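Local coordinates for protein pyruvate kinase (Pyrobaculum aerophilum, PDB 3QTG) that catalyses the last step of glycolysis, transferring the phosphoryl group of phosphoenolpyruvate to ADP to give pyruvate and ATP with the help of a divalent metal cation, at residues 421-426 / 433-438; 209-214 / 227-232; 102-107 / 132-137; 34-39 / 69-74. One frame throughout, in Å; residues are numbered along the deposited sequence.

Contact 1: 421-426 / 433-438; sequences LYIPAE and EKLISL
I423 and K434 bring the two backbones closest, their CA atoms 7.7 Å apart where the chain leaving a strand runs beside a helix, and no hydrogen bond joins the two segments. On the helix, L435 supplies the apolar group. Its CG lies anti to the backbone N (chi1 -176°), which carries CD1 to the 421-423 end of the other segment; L435 CD1 meets CD1 of L421 at 3.7 Å and CD1 of I423 at 3.9 Å. It crosses each of these branched side chains at about a right angle, so methyls meet and not long flanks. L378 of the central strand 376-380 packs on L435, and F380 of the same strand on I423. The arrangement belongs to a beta-alpha-beta crossover in the C-terminal alpha/beta domain: strand 418-422 forms one border of a sheet, and helix 428-439 carries the chain back over its face to strand 444-448. Nearer the solvent, K434 and I423 slide past each other in opposite directions, with I423 CG2 lying 3.7 Å from K434 CD. Lysine suits this border because its methylenes can finish the apolar surface while the amine stays outside. The K434 side chain is extended to CE, which rests 3.5 Å from P424 O; the bend at chi4 (-77°) then leaves K434 NZ 4.2 Å from P424 O.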
loop_
_atom_site.group_PDB
_atom_site.type_symbol
_atom_site.label_atom_id
_atom_site.label_comp_id
_atom_site.label_asym_id
_atom_site.label_seq_id
_atom_site.Cartn_x
_atom_site.Cartn_y
_atom_site.Cartn_z
ATOM N N LEU A 421 11.682 -22.150 27.855
ATOM C CA LEU A 421 11.405 -22.604 29.210
ATOM C C LEU A 421 11.161 -24.101 29.168
ATOM O O LEU A 421 10.337 -24.583 28.390
ATOM C CB LEU A 421 10.150 -21.905 29.752
ATOM C CG LEU A 421 10.165 -20.369 29.772
ATOM C CD1 LEU A 421 8.768 -19.792 29.749
ATOM C CD2 LEU A 421 10.964 -19.835 30.969
ATOM N N TYR A 422 11.890 -24.838 29.995
ATOM C CA TYR A 422 11.665 -26.266 30.122
ATOM C C TYR A 422 10.381 -26.494 30.910
ATOM O O TYR A 422 10.296 -26.125 32.084
ATOM C CB TYR A 422 12.846 -26.959 30.794
ATOM C CG TYR A 422 12.592 -28.430 31.041
ATOM C CD1 TYR A 422 12.549 -29.334 29.982
ATOM C CD2 TYR A 422 12.372 -28.907 32.329
ATOM C CE1 TYR A 422 12.307 -30.688 30.199
ATOM C CE2 TYR A 422 12.132 -30.255 32.563
ATOM C CZ TYR A 422 12.097 -31.141 31.494
ATOM O OH TYR A 422 11.850 -32.480 31.722
ATOM N N ILE A 423 9.383 -27.078 30.242
ATOM C CA ILE A 423 8.078 -27.382 30.842
ATOM C C ILE A 423 7.623 -28.792 30.425
ATOM O O ILE A 423 7.154 -28.980 29.304
ATOM C CB ILE A 423 6.993 -26.341 30.436
ATOM C CG1 ILE A 423 7.397 -24.934 30.882
ATOM C CG2 ILE A 423 5.620 -26.704 31.033
ATOM C CD1 ILE A 423 6.512 -23.845 30.328
ATOM N N PRO A 424 7.772 -29.791 31.330
ATOM C CA PRO A 424 7.218 -31.132 31.120
ATOM C C PRO A 424 5.689 -31.083 30.993
ATOM O O PRO A 424 5.029 -30.389 31.776
ATOM C CB PRO A 424 7.616 -31.882 32.394
ATOM C CG PRO A 424 8.757 -31.105 32.965
ATOM C CD PRO A 424 8.494 -29.690 32.614
ATOM N N ALA A 425 5.144 -31.788 30.001
ATOM C CA ALA A 425 3.694 -31.798 29.728
ATOM C C ALA A 425 3.303 -33.022 28.910
ATOM O O ALA A 425 4.118 -33.543 28.135
ATOM C CB ALA A 425 3.258 -30.518 29.006
ATOM N N GLU A 426 2.056 -33.469 29.071
ATOM C CA GLU A 426 1.620 -34.739 28.484
ATOM C C GLU A 426 1.182 -34.555 27.043
ATOM O O GLU A 426 1.255 -35.482 26.231
ATOM C CB GLU A 426 0.496 -35.372 29.322
ATOM C CG GLU A 426 0.482 -36.927 29.322
ATOM C CD GLU A 426 1.887 -37.553 29.293
ATOM O OE1 GLU A 426 2.611 -37.467 30.317
ATOM O OE2 GLU A 426 2.267 -38.127 28.239
ATOM N N GLU A 433 -1.428 -24.558 28.851
ATOM C CA GLU A 433 -2.052 -24.031 30.060
ATOM C C GLU A 433 -1.033 -23.807 31.183
ATOM O O GLU A 433 -1.136 -22.812 31.887
ATOM C CB GLU A 433 -3.277 -24.854 30.498
ATOM C CG GLU A 433 -4.403 -24.959 29.429
ATOM C CD GLU A 433 -4.990 -23.595 28.934
ATOM O OE1 GLU A 433 -5.375 -22.740 29.777
ATOM O OE2 GLU A 433 -5.080 -23.394 27.689
ATOM N N LYS A 434 -0.037 -24.689 31.318
ATOM C CA LYS A 434 1.117 -24.436 32.207
ATOM C C LYS A 434 1.924 -23.196 31.832
ATOM O O LYS A 434 2.355 -22.440 32.705
ATOM C CB LYS A 434 2.074 -25.627 32.238
ATOM C CG LYS A 434 1.526 -26.879 32.877
ATOM C CD LYS A 434 2.493 -28.021 32.613
ATOM C CE LYS A 434 1.948 -29.361 33.081
ATOM N NZ LYS A 434 2.048 -29.503 34.557
ATOM N N LEU A 435 2.158 -23.004 30.531
ATOM C CA LEU A 435 2.822 -21.791 30.036
ATOM C C LEU A 435 1.989 -20.522 30.282
ATOM O O LEU A 435 2.534 -19.499 30.663
ATOM C CB LEU A 435 3.209 -21.931 28.549
ATOM C CG LEU A 435 4.010 -20.812 27.848
ATOM C CD1 LEU A 435 5.427 -20.658 28.426
ATOM C CD2 LEU A 435 4.072 -21.069 26.338
ATOM N N ILE A 436 0.681 -20.586 30.057
ATOM C CA ILE A 436 -0.186 -19.435 30.297
ATOM C C ILE A 436 -0.206 -19.108 31.798
ATOM O O ILE A 436 -0.185 -17.933 32.185
ATOM C CB ILE A 436 -1.627 -19.667 29.773
ATOM C CG1 ILE A 436 -1.650 -19.628 28.245
ATOM C CG2 ILE A 436 -2.597 -18.618 30.350
ATOM C CD1 ILE A 436 -2.971 -20.096 27.606
ATOM N N SER A 437 -0.226 -20.145 32.636
ATOM C CA SER A 437 -0.204 -19.941 34.076
ATOM C C SER A 437 1.043 -19.190 34.459
ATOM O O SER A 437 0.985 -18.222 35.219
ATOM C CB SER A 437 -0.247 -21.267 34.822
ATOM O OG SER A 437 -1.565 -21.760 34.825
ATOM N N LEU A 438 2.160 -19.625 33.886
ATOM C CA LEU A 438 3.480 -19.097 34.209
ATOM C C LEU A 438 3.743 -17.713 33.595
ATOM O O LEU A 438 4.286 -16.842 34.260
ATOM C CB LEU A 438 4.543 -20.107 33.763
ATOM C CG LEU A 438 5.829 -20.402 34.536
ATOM C CD1 LEU A 438 6.798 -19.223 34.497
ATOM C CD2 LEU A 438 5.552 -20.853 35.981
#

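Contact 2: 209-214 / 227-232; sequences KDVDSV and VAVKIE
K230 NZ is gripped by several groups: it forms a salt bridge to D80 and a hydrogen bond to the hydroxyl of S203, while E232 OE1 lies 3.8 Å from K230 NZ, a long ion pair. This is the inner, active-site side of a strand whose other side carries the contact, within the beta-alpha-beta unit 199-202, 208-220, 226-231 of the TIM barrel. By similarity K230 stabilises the transition state and E232 binds magnesium; the carboxylate of D256, close to that of E232, would probably share the metal. On the outward side, V227 and V229 point toward helix 208-220, and A228 between them points away. V211 of the helix answers both valines, its CA 7.7 Å from that of V229. V211 crosses V229 at about a right angle; against V227 it slides past in the opposite direction, V211 CG1 to V227 CG1 at 4.2 Å. Beta-branched valines, compact and stiff, suit this layer; I202 of the neighbouring strand packs on V211 and V227. On the helix's far side, S213 doubles a backbone bond: its OG at 3.0 Å and N at 3.1 Å reach K209 O from opposite faces of its carbonyl plane. V211 CG1 lies anti to the backbone N (chi1 -175°) and CG2 anti to the carbonyl carbon, which puts both methyls 4.0 Å from V229 CG2.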
loop_
_atom_site.group_PDB
_atom_site.type_symbol
_atom_site.label_atom_id
_atom_site.label_comp_id
_atom_site.label_asym_id
_atom_site.label_seq_id
_atom_site.Cartn_x
_atom_site.Cartn_y
_atom_site.Cartn_z
ATOM N N LYS A 209 26.009 -29.544 -1.765
ATOM C CA LYS A 209 26.658 -30.853 -1.627
ATOM C C LYS A 209 27.563 -30.908 -0.395
ATOM O O LYS A 209 27.534 -31.888 0.364
ATOM C CB LYS A 209 27.449 -31.236 -2.900
ATOM C CG LYS A 209 27.905 -32.711 -2.917
ATOM C CD LYS A 209 28.786 -33.062 -4.112
ATOM C CE LYS A 209 29.138 -34.570 -4.123
ATOM N NZ LYS A 209 30.206 -34.963 -3.136
ATOM N N ASP A 210 28.358 -29.850 -0.217
ATOM C CA ASP A 210 29.248 -29.679 0.938
ATOM C C ASP A 210 28.498 -29.737 2.276
ATOM O O ASP A 210 28.922 -30.420 3.211
ATOM C CB ASP A 210 29.975 -28.339 0.832
ATOM C CG ASP A 210 31.148 -28.376 -0.141
ATOM O OD1 ASP A 210 31.675 -29.473 -0.423
ATOM O OD2 ASP A 210 31.558 -27.293 -0.605
ATOM N N VAL A 211 27.382 -29.016 2.346
ATOM C CA VAL A 211 26.553 -28.965 3.552
ATOM C C VAL A 211 25.936 -30.344 3.878
ATOM O O VAL A 211 26.005 -30.804 5.019
ATOM C CB VAL A 211 25.467 -27.861 3.442
ATOM C CG1 VAL A 211 24.687 -27.732 4.737
ATOM C CG2 VAL A 211 26.107 -26.529 3.086
ATOM N N ASP A 212 25.365 -30.982 2.857
ATOM C CA ASP A 212 24.777 -32.326 2.950
ATOM C C ASP A 212 25.761 -33.395 3.441
ATOM O O ASP A 212 25.369 -34.320 4.156
ATOM C CB ASP A 212 24.221 -32.764 1.584
ATOM C CG ASP A 212 23.012 -31.947 1.131
ATOM O OD1 ASP A 212 22.555 -31.026 1.858
ATOM O OD2 ASP A 212 22.512 -32.234 0.015
ATOM N N SER A 213 27.026 -33.268 3.046
ATOM C CA SER A 213 28.076 -34.207 3.454
ATOM C C SER A 213 28.330 -34.132 4.938
ATOM O O SER A 213 28.538 -35.147 5.586
ATOM C CB SER A 213 29.370 -33.921 2.710
ATOM O OG SER A 213 29.179 -34.174 1.333
ATOM N N VAL A 214 28.321 -32.917 5.478
ATOM C CA VAL A 214 28.464 -32.751 6.920
ATOM C C VAL A 214 27.189 -33.267 7.609
ATOM O O VAL A 214 27.262 -33.893 8.663
ATOM C CB VAL A 214 28.822 -31.292 7.306
ATOM C CG1 VAL A 214 28.838 -31.103 8.826
ATOM C CG2 VAL A 214 30.184 -30.928 6.726
ATOM N N VAL A 227 22.811 -27.411 11.687
ATOM C CA VAL A 227 23.999 -27.086 10.906
ATOM C C VAL A 227 24.038 -25.592 10.556
ATOM O O VAL A 227 23.172 -25.075 9.848
ATOM C CB VAL A 227 24.112 -27.964 9.647
ATOM C CG1 VAL A 227 25.327 -27.595 8.866
ATOM C CG2 VAL A 227 24.194 -29.426 10.058
ATOM N N ALA A 228 25.053 -24.915 11.082
ATOM C CA ALA A 228 25.245 -23.490 10.839
ATOM C C ALA A 228 26.284 -23.327 9.739
ATOM O O ALA A 228 27.368 -23.930 9.795
ATOM C CB ALA A 228 25.668 -22.789 12.125
ATOM N N VAL A 229 25.938 -22.564 8.708
ATOM C CA VAL A 229 26.798 -22.408 7.542
ATOM C C VAL A 229 27.412 -21.018 7.511
ATOM O O VAL A 229 26.713 -20.019 7.386
ATOM C CB VAL A 229 26.047 -22.689 6.237
ATOM C CG1 VAL A 229 26.948 -22.416 4.989
ATOM C CG2 VAL A 229 25.478 -24.131 6.233
ATOM N N LYS A 230 28.738 -20.972 7.637
ATOM C CA LYS A 230 29.479 -19.717 7.575
ATOM C C LYS A 230 29.660 -19.272 6.146
ATOM O O LYS A 230 29.984 -20.075 5.279
ATOM C CB LYS A 230 30.834 -19.849 8.262
ATOM C CG LYS A 230 30.707 -20.392 9.669
ATOM C CD LYS A 230 31.634 -19.688 10.643
ATOM C CE LYS A 230 33.084 -20.048 10.395
ATOM N NZ LYS A 230 33.328 -21.462 10.750
ATOM N N ILE A 231 29.412 -17.990 5.898
ATOM C CA ILE A 231 29.655 -17.400 4.588
ATOM C C ILE A 231 30.985 -16.640 4.721
ATOM O O ILE A 231 31.061 -15.600 5.388
ATOM C CB ILE A 231 28.473 -16.506 4.145
ATOM C CG1 ILE A 231 27.134 -17.266 4.311
ATOM C CG2 ILE A 231 28.663 -16.016 2.719
ATOM C CD1 ILE A 231 26.912 -18.452 3.355
ATOM N N GLU A 232 32.020 -17.204 4.099
ATOM C CA GLU A 232 33.414 -16.835 4.359
ATOM C C GLU A 232 34.140 -16.377 3.104
ATOM O O GLU A 232 35.212 -15.786 3.189
ATOM C CB GLU A 232 34.191 -18.034 4.947
ATOM C CG GLU A 232 33.969 -18.304 6.406
ATOM C CD GLU A 232 34.299 -19.737 6.793
ATOM O OE1 GLU A 232 35.074 -19.943 7.747
ATOM O OE2 GLU A 232 33.798 -20.670 6.141
#

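Contact 3: 102-107 / 132-137; sequences VKFKLS and ILMLDG
Apolar packing makes the whole of this contact, and one ring carries it: F104 meets I132 over a face and M134 at an edge. CD1 of I132 lies above the ring plane, offset toward the rim, with CE1 of F104 its nearest ring atom at 4.2 Å. M134 comes from the opposite direction to F104 and sets its terminal methyl close to the ring plane, M134 CE being 3.5 Å from CZ and 3.6 Å from CE2 of F104. A methionine suits that place because its flexible chain, bent at chi2 (-136°) and chi3 (-110°), can lay CE against the rim. No backbone bond links the segments, and even the nearest CA atoms, those of F104 and I132, are 10.7 Å apart. Strands 101-106 and 131-134 are not neighbours: strands 150-155 and 139-146 stand between them in a curved sheet, and the three side chains meet across its hollow. I115 and V117 also pack on F104.

A polar bond closes the turn beyond M134: G137 N donates to M134 O at 3.2 Å, completing a type I' turn over L135 and D136. At G137's phi of 116° a side chain would press on the carbonyl O of D136.

This small domain is inserted between the third barrel strand and the helix after it, as in other pyruvate kinases. The side chain of M134 lies about 6 Å from that of K165, an ATP-binding residue by similarity, so the greasy interior adjoins a charged nucleotide site; with no directional bond across it, the contact probably rests on van der Waals fit and the exclusion of water.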
loop_
_atom_site.group_PDB
_atom_site.type_symbol
_atom_site.label_atom_id
_atom_site.label_comp_id
_atom_site.label_asym_id
_atom_site.label_seq_id
_atom_site.Cartn_x
_atom_site.Cartn_y
_atom_site.Cartn_z
ATOM N N VAL A 102 59.316 -14.637 -5.519
ATOM C CA VAL A 102 59.229 -15.843 -4.718
ATOM C C VAL A 102 58.583 -16.961 -5.544
ATOM O O VAL A 102 57.597 -16.740 -6.247
ATOM C CB VAL A 102 58.404 -15.572 -3.405
ATOM C CG1 VAL A 102 58.378 -16.805 -2.524
ATOM C CG2 VAL A 102 59.005 -14.392 -2.615
ATOM N N LYS A 103 59.134 -18.158 -5.445
ATOM C CA LYS A 103 58.614 -19.317 -6.176
ATOM C C LYS A 103 57.858 -20.301 -5.278
ATOM O O LYS A 103 58.330 -20.662 -4.194
ATOM C CB LYS A 103 59.752 -20.027 -6.924
ATOM C CG LYS A 103 59.280 -21.171 -7.817
ATOM C CD LYS A 103 60.005 -21.170 -9.154
ATOM C CE LYS A 103 59.815 -22.479 -9.900
ATOM N NZ LYS A 103 60.959 -22.759 -10.832
ATOM N N PHE A 104 56.673 -20.702 -5.729
ATOM C CA PHE A 104 55.875 -21.744 -5.077
ATOM C C PHE A 104 55.834 -22.966 -5.977
ATOM O O PHE A 104 55.620 -22.835 -7.181
ATOM C CB PHE A 104 54.432 -21.277 -4.818
ATOM C CG PHE A 104 54.322 -20.043 -3.950
ATOM C CD1 PHE A 104 54.719 -18.799 -4.429
ATOM C CD2 PHE A 104 53.799 -20.139 -2.662
ATOM C CE1 PHE A 104 54.607 -17.655 -3.634
ATOM C CE2 PHE A 104 53.679 -19.038 -1.846
ATOM C CZ PHE A 104 54.078 -17.763 -2.326
ATOM N N LYS A 105 56.044 -24.146 -5.399
ATOM C CA LYS A 105 55.974 -25.393 -6.160
ATOM C C LYS A 105 55.083 -26.354 -5.441
ATOM O O LYS A 105 55.043 -26.381 -4.201
ATOM C CB LYS A 105 57.367 -26.039 -6.375
ATOM C CG LYS A 105 58.311 -25.181 -7.218
ATOM C CD LYS A 105 59.713 -25.775 -7.395
ATOM C CE LYS A 105 60.746 -24.636 -7.605
ATOM N NZ LYS A 105 62.218 -25.046 -7.896
ATOM N N LEU A 106 54.384 -27.162 -6.227
ATOM C CA LEU A 106 53.628 -28.278 -5.704
ATOM C C LEU A 106 54.552 -29.335 -5.083
ATOM O O LEU A 106 55.236 -30.077 -5.792
ATOM C CB LEU A 106 52.748 -28.877 -6.804
ATOM C CG LEU A 106 51.800 -30.029 -6.466
ATOM C CD1 LEU A 106 50.795 -29.629 -5.449
ATOM C CD2 LEU A 106 51.100 -30.517 -7.748
ATOM N N SER A 107 54.524 -29.414 -3.751
ATOM C CA SER A 107 55.467 -30.213 -2.969
ATOM C C SER A 107 55.104 -30.152 -1.498
ATOM O O SER A 107 54.628 -29.119 -1.015
ATOM C CB SER A 107 56.883 -29.659 -3.124
ATOM O OG SER A 107 57.790 -30.325 -2.239
ATOM N N ILE A 132 48.338 -13.414 -3.230
ATOM C CA ILE A 132 48.454 -14.522 -2.315
ATOM C C ILE A 132 48.622 -13.956 -0.907
ATOM O O ILE A 132 49.411 -13.046 -0.703
ATOM C CB ILE A 132 49.662 -15.401 -2.700
ATOM C CG1 ILE A 132 49.376 -16.149 -4.010
ATOM C CG2 ILE A 132 50.025 -16.372 -1.567
ATOM C CD1 ILE A 132 50.630 -16.620 -4.656
ATOM N N LEU A 133 47.883 -14.496 0.053
ATOM C CA LEU A 133 47.880 -13.963 1.414
ATOM C C LEU A 133 48.408 -14.959 2.424
ATOM O O LEU A 133 47.917 -16.072 2.537
ATOM C CB LEU A 133 46.462 -13.546 1.835
ATOM C CG LEU A 133 45.713 -12.558 0.944
ATOM C CD1 LEU A 133 44.236 -12.486 1.394
ATOM C CD2 LEU A 133 46.415 -11.198 1.025
ATOM N N MET A 134 49.383 -14.511 3.188
ATOM C CA MET A 134 50.037 -15.325 4.173
ATOM C C MET A 134 50.145 -14.482 5.420
ATOM O O MET A 134 50.081 -13.255 5.353
ATOM C CB MET A 134 51.432 -15.690 3.686
ATOM C CG MET A 134 51.433 -16.224 2.257
ATOM S SD MET A 134 52.468 -17.658 2.074
ATOM C CE MET A 134 53.766 -16.951 1.106
ATOM N N LEU A 135 50.328 -15.135 6.557
ATOM C CA LEU A 135 50.491 -14.428 7.814
ATOM C C LEU A 135 49.200 -13.639 8.085
ATOM O O LEU A 135 49.233 -12.448 8.399
ATOM C CB LEU A 135 51.750 -13.536 7.751
ATOM C CG LEU A 135 53.145 -14.171 7.967
ATOM C CD1 LEU A 135 53.252 -15.645 7.561
ATOM C CD2 LEU A 135 54.274 -13.351 7.326
ATOM N N ASP A 136 48.063 -14.322 7.909
ATOM C CA ASP A 136 46.717 -13.744 8.124
ATOM C C ASP A 136 46.321 -12.568 7.189
ATOM O O ASP A 136 45.271 -11.940 7.376
ATOM C CB ASP A 136 46.511 -13.369 9.612
ATOM C CG ASP A 136 45.989 -14.538 10.450
ATOM O OD1 ASP A 136 44.837 -14.460 10.936
ATOM O OD2 ASP A 136 46.723 -15.539 10.615
ATOM N N GLY A 137 47.153 -12.285 6.190
ATOM C CA GLY A 137 46.937 -11.156 5.288
ATOM C C GLY A 137 48.030 -10.108 5.384
ATOM O O GLY A 137 47.997 -9.117 4.636
#

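Contact 4: 34-39 / 69-74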
loop_
_atom_site.group_PDB
_atom_site.type_symbol
_atom_site.label_atom_id
_atom_site.label_comp_id
_atom_site.label_asym_id
_atom_site.label_seq_id
_atom_site.Cartn_x
_atom_site.Cartn_y
_atom_site.Cartn_z
ATOM N N GLU A 34 33.435 -15.216 38.668
ATOM C CA GLU A 34 33.566 -14.439 37.434
ATOM C C GLU A 34 32.850 -15.152 36.301
ATOM O O GLU A 34 32.222 -14.513 35.463
ATOM C CB GLU A 34 35.049 -14.302 37.036
ATOM C CG GLU A 34 35.928 -13.379 37.889
ATOM C CD GLU A 34 37.392 -13.353 37.413
ATOM O OE1 GLU A 34 38.098 -14.374 37.564
ATOM O OE2 GLU A 34 37.837 -12.310 36.883
ATOM N N LEU A 35 32.941 -16.484 36.304
ATOM C CA LEU A 35 32.306 -17.326 35.296
ATOM C C LEU A 35 30.784 -17.170 35.305
ATOM O O LEU A 35 30.164 -17.044 34.246
ATOM C CB LEU A 35 32.709 -18.793 35.471
ATOM C CG LEU A 35 32.232 -19.772 34.387
ATOM C CD1 LEU A 35 32.823 -19.438 33.017
ATOM C CD2 LEU A 35 32.540 -21.218 34.790
ATOM N N ILE A 36 30.192 -17.160 36.498
ATOM C CA ILE A 36 28.746 -16.967 36.641
ATOM C C ILE A 36 28.301 -15.652 35.986
ATOM O O ILE A 36 27.365 -15.638 35.183
ATOM C CB ILE A 36 28.288 -17.004 38.129
ATOM C CG1 ILE A 36 28.431 -18.421 38.704
ATOM C CG2 ILE A 36 26.851 -16.502 38.266
ATOM C CD1 ILE A 36 28.104 -18.535 40.187
ATOM N N LYS A 37 28.980 -14.560 36.332
ATOM C CA LYS A 37 28.641 -13.234 35.817
ATOM C C LYS A 37 28.840 -13.124 34.294
ATOM O O LYS A 37 28.199 -12.305 33.645
ATOM C CB LYS A 37 29.418 -12.138 36.568
ATOM C CG LYS A 37 28.933 -11.894 38.003
ATOM C CD LYS A 37 27.523 -11.267 38.053
ATOM C CE LYS A 37 27.016 -11.026 39.504
ATOM N NZ LYS A 37 26.376 -12.227 40.123
ATOM N N PHE A 38 29.723 -13.964 33.754
ATOM C CA PHE A 38 30.003 -14.037 32.315
ATOM C C PHE A 38 28.878 -14.767 31.550
ATOM O O PHE A 38 28.377 -14.275 30.520
ATOM C CB PHE A 38 31.353 -14.736 32.094
ATOM C CG PHE A 38 31.757 -14.849 30.653
ATOM C CD1 PHE A 38 32.429 -13.808 30.027
ATOM C CD2 PHE A 38 31.486 -16.003 29.931
ATOM C CE1 PHE A 38 32.813 -13.897 28.699
ATOM C CE2 PHE A 38 31.865 -16.105 28.598
ATOM C CZ PHE A 38 32.536 -15.043 27.977
ATOM N N LEU A 39 28.482 -15.928 32.073
ATOM C CA LEU A 39 27.455 -16.758 31.454
ATOM C C LEU A 39 26.056 -16.185 31.624
ATOM O O LEU A 39 25.159 -16.484 30.830
ATOM C CB LEU A 39 27.536 -18.200 31.974
ATOM C CG LEU A 39 28.827 -18.933 31.576
ATOM C CD1 LEU A 39 28.921 -20.303 32.207
ATOM C CD2 LEU A 39 28.968 -19.039 30.055
ATOM N N LYS A 69 22.203 -25.823 34.721
ATOM C CA LYS A 69 21.446 -26.538 35.757
ATOM C C LYS A 69 21.199 -25.646 36.973
ATOM O O LYS A 69 20.061 -25.498 37.418
ATOM C CB LYS A 69 22.178 -27.822 36.173
ATOM C CG LYS A 69 21.297 -28.860 36.879
ATOM C CD LYS A 69 22.115 -30.101 37.264
ATOM C CE LYS A 69 21.256 -31.149 37.999
ATOM N NZ LYS A 69 22.069 -32.343 38.442
ATOM N N ALA A 70 22.268 -25.053 37.498
ATOM C CA ALA A 70 22.188 -24.151 38.647
ATOM C C ALA A 70 21.237 -22.968 38.427
ATOM O O ALA A 70 20.421 -22.654 39.302
ATOM C CB ALA A 70 23.580 -23.650 39.021
ATOM N N LYS A 71 21.338 -22.314 37.266
ATOM C CA LYS A 71 20.594 -21.067 37.033
ATOM C C LYS A 71 19.297 -21.272 36.254
ATOM O O LYS A 71 18.554 -20.310 35.990
ATOM C CB LYS A 71 21.475 -20.005 36.351
ATOM C CG LYS A 71 22.756 -19.644 37.105
ATOM C CD LYS A 71 22.476 -19.022 38.467
ATOM C CE LYS A 71 23.535 -17.995 38.815
ATOM N NZ LYS A 71 23.742 -17.874 40.289
ATOM N N ASN A 72 19.026 -22.526 35.899
ATOM C CA ASN A 72 17.860 -22.870 35.078
ATOM C C ASN A 72 17.805 -22.045 33.776
ATOM O O ASN A 72 16.753 -21.509 33.400
ATOM C CB ASN A 72 16.588 -22.701 35.898
ATOM C CG ASN A 72 15.480 -23.617 35.446
ATOM O OD1 ASN A 72 15.652 -24.840 35.367
ATOM N ND2 ASN A 72 14.322 -23.038 35.170
ATOM N N ARG A 73 18.954 -21.938 33.108
ATOM C CA ARG A 73 19.079 -21.151 31.873
ATOM C C ARG A 73 19.638 -21.980 30.754
ATOM O O ARG A 73 20.848 -22.197 30.706
ATOM C CB ARG A 73 19.984 -19.938 32.065
ATOM C CG ARG A 73 19.328 -18.801 32.781
ATOM C CD ARG A 73 20.169 -17.550 32.715
ATOM N NE ARG A 73 20.113 -16.953 31.391
ATOM C CZ ARG A 73 21.175 -16.711 30.620
ATOM N NH1 ARG A 73 22.416 -17.015 31.025
ATOM N NH2 ARG A 73 20.988 -16.161 29.429
ATOM N N PRO A 74 18.764 -22.425 29.832
ATOM C CA PRO A 74 19.164 -23.195 28.648
ATOM C C PRO A 74 20.123 -22.366 27.809
ATOM O O PRO A 74 19.837 -21.204 27.511
ATOM C CB PRO A 74 17.847 -23.384 27.884
ATOM C CG PRO A 74 16.762 -23.195 28.930
ATOM C CD PRO A 74 17.310 -22.155 29.853
#
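A bend at chi3 (74°) in R73 and another at chi2 (-63°) in K71 bring the ends of these two long side chains to helix 32-39, where they meet L39 and I36. The guanidinium of R73 presents its edge to the carbonyl O of L39, the last residue of that helix. R73 NH1 donates to L39 O at 2.8 Å, and that oxygen lies close to the guanidinium plane; the bond is short but bent (N-H...O angle 132°), its donor somewhat tilted from the carbonyl plane. The same NH1 is hydrogen-bonded to the hydroxyl of Y67, and NH2 to the carbonyl O of V42, so arginine suits the place, offering several N-H groups from one flat plate. A positive group here would probably also be welcome to the negative end of the helix. A leucine in place of R73 would probably leave the L39 and V42 carbonyl oxygens without this donor and the end of the helix less firmly tied to the loop. Further out, K71 crosses I36 at about a right angle, K71 CE 3.7 Å from I36 CG2; its aliphatic part shields the isoleucine. N72, with positive phi, turns the chain out of helix 54-71. Two successive outer helices whose C-terminal ends lie side by side, tied through the loop that follows the second, belong to the shell of the (beta/alpha)8 TIM barrel.

Contacts 2 and 3 are buried and purely apolar across their segments; contact 1 is a surface contact and contact 4 partly buried, and in both a lysine lends its methylenes to the outer part of the contact. Contact 4 differs in carrying a hydrogen bond between its segments. Contacts 2 and 4 belong to the same TIM barrel, one joining strand to helix, the other packing a helix against the end of the next and the loop after it, with nearest atoms about 17 Å apart. Contact 3 lies in the inserted small domain and contact 1 in the C-terminal domain, on opposite sides of the chain's centre, with centres about 58 Å apart. Contacts 1 and 4 approach to about 5 Å between nearest atoms without touching.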